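Local coordinates for GGDEF family protein (Vibrio cholerae, PDB 5GZS) that is a diguanylate cyclase whose periplasmic part binds arginine in a solute-binding-like domain and probably passes that signal to cyclic di-GMP synthesis, at residues Glu306-Pro311 and Ile413-Ala418. Residues are numbered along the deposited sequence; the frame is centred on the assembly and turned at random.
Sequences ESYYHP and IAIGFA
The Y308 ring turns its CD2–CE2 edge to the A414–I415 backbone. A414 C and I415 N lie at this edge, near the ring plane, with A414 C 3.5 Å from CE2. I413 CG2 comes at the same ring obliquely, 3.4 Å from CZ. Y308 CG stands between its own backbone N and carbonyl carbon (chi1 63°), which sets the ring alongside I413–I415, edge to the backbone. I415 CG1 touches CE2 more loosely. The Y309 ring also offers an edge: its CD2 lies 3.9 Å from I413 CD1, and the two side chains run side by side. P311 CG meets the same CD1 at 3.5 Å, beside the tyrosine edge. The fold is that of a type II periplasmic binding protein. Residues 306–311 run from strand 303-304 of one sheet to strand 312-318 of the other, crossing between the two lobes; 414-417 is an inner strand of the first sheet. Two backbone bonds tie the link to I413. Y308 N donates to I413 O at 2.9 Å, nearly in line with the carbonyl (171°). I413 N donates to Y309 O at 3.0 Å. Y308 OH hydrogen-bonds S249 OG of helix 248-259, whose V252 touches the tyrosine and V253 touches I415. E306 OE2 forms a salt bridge with K435 NZ.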
# COMPACT_ATOMS: atom_id res chain seq x y z
N GLU A 306 19.03 3.93 -5.18
CA GLU A 306 17.61 3.86 -4.84
C GLU A 306 17.40 2.65 -3.97
O GLU A 306 18.24 1.75 -3.99
CB GLU A 306 16.73 3.77 -6.09
CG GLU A 306 16.60 5.08 -6.89
CD GLU A 306 15.77 4.90 -8.15
OE1 GLU A 306 15.17 3.81 -8.30
OE2 GLU A 306 15.74 5.83 -9.00
N SER A 307 16.31 2.61 -3.20
CA SER A 307 16.02 1.48 -2.32
C SER A 307 15.77 0.20 -3.12
O SER A 307 15.41 0.27 -4.27
CB SER A 307 14.80 1.76 -1.44
OG SER A 307 14.83 3.10 -0.98
N TYR A 308 15.98 -0.96 -2.51
CA TYR A 308 15.69 -2.23 -3.18
C TYR A 308 14.94 -3.18 -2.27
O TYR A 308 14.59 -4.29 -2.66
CB TYR A 308 16.98 -2.89 -3.69
CG TYR A 308 17.98 -3.30 -2.63
CD1 TYR A 308 17.93 -4.56 -2.03
CD2 TYR A 308 19.00 -2.44 -2.25
CE1 TYR A 308 18.85 -4.93 -1.07
CE2 TYR A 308 19.94 -2.81 -1.29
CZ TYR A 308 19.85 -4.06 -0.70
OH TYR A 308 20.77 -4.43 0.25
N TYR A 309 14.70 -2.73 -1.04
CA TYR A 309 13.91 -3.51 -0.10
C TYR A 309 13.29 -2.56 0.92
O TYR A 309 13.83 -1.47 1.18
CB TYR A 309 14.77 -4.57 0.60
CG TYR A 309 13.96 -5.43 1.53
CD1 TYR A 309 13.08 -6.38 1.05
CD2 TYR A 309 14.05 -5.26 2.90
CE1 TYR A 309 12.32 -7.15 1.91
CE2 TYR A 309 13.30 -6.02 3.77
CZ TYR A 309 12.43 -6.96 3.27
OH TYR A 309 11.69 -7.71 4.15
N HIS A 310 12.16 -2.96 1.49
CA HIS A 310 11.49 -2.11 2.47
C HIS A 310 11.06 -2.87 3.70
O HIS A 310 9.93 -3.36 3.77
CB HIS A 310 10.31 -1.42 1.84
CG HIS A 310 10.64 -0.74 0.56
ND1 HIS A 310 11.02 0.58 0.50
CD2 HIS A 310 10.68 -1.21 -0.71
CE1 HIS A 310 11.25 0.91 -0.76
NE2 HIS A 310 11.05 -0.16 -1.51
N PRO A 311 11.97 -2.95 4.69
CA PRO A 311 11.78 -3.70 5.92
C PRO A 311 10.61 -3.19 6.71
O PRO A 311 10.29 -2.00 6.65
CB PRO A 311 13.09 -3.47 6.68
CG PRO A 311 14.06 -3.01 5.65
CD PRO A 311 13.27 -2.26 4.66
N ILE A 413 16.02 0.10 2.43
CA ILE A 413 17.35 -0.45 2.35
C ILE A 413 17.92 -0.10 0.97
O ILE A 413 17.24 -0.26 -0.05
CB ILE A 413 17.32 -1.96 2.61
CG1 ILE A 413 17.23 -2.23 4.11
CG2 ILE A 413 18.53 -2.66 2.05
CD1 ILE A 413 17.29 -3.71 4.45
N ALA A 414 19.15 0.43 0.96
CA ALA A 414 19.87 0.78 -0.27
C ALA A 414 21.28 0.25 -0.24
O ALA A 414 21.73 -0.31 0.77
CB ALA A 414 19.91 2.28 -0.47
N ILE A 415 21.98 0.43 -1.37
CA ILE A 415 23.42 0.26 -1.43
C ILE A 415 24.08 1.59 -1.16
O ILE A 415 23.67 2.62 -1.71
CB ILE A 415 23.91 -0.24 -2.80
CG1 ILE A 415 23.13 -1.47 -3.27
CG2 ILE A 415 25.39 -0.53 -2.77
CD1 ILE A 415 23.56 -1.91 -4.65
N GLY A 416 25.11 1.58 -0.32
CA GLY A 416 25.88 2.78 0.01
C GLY A 416 27.17 2.76 -0.75
O GLY A 416 27.74 1.68 -0.97
N PHE A 417 27.65 3.93 -1.18
CA PHE A 417 28.90 3.99 -1.95
C PHE A 417 29.76 5.02 -1.31
O PHE A 417 29.24 6.01 -0.77
CB PHE A 417 28.69 4.36 -3.42
CG PHE A 417 27.79 3.41 -4.17
CD1 PHE A 417 26.41 3.50 -4.06
CD2 PHE A 417 28.33 2.44 -5.00
CE1 PHE A 417 25.59 2.64 -4.76
CE2 PHE A 417 27.51 1.57 -5.72
CZ PHE A 417 26.13 1.67 -5.59
N ALA A 418 31.07 4.80 -1.34
CA ALA A 418 32.01 5.68 -0.69
C ALA A 418 31.88 7.06 -1.28
O ALA A 418 31.66 7.21 -2.49
CB ALA A 418 33.42 5.16 -0.86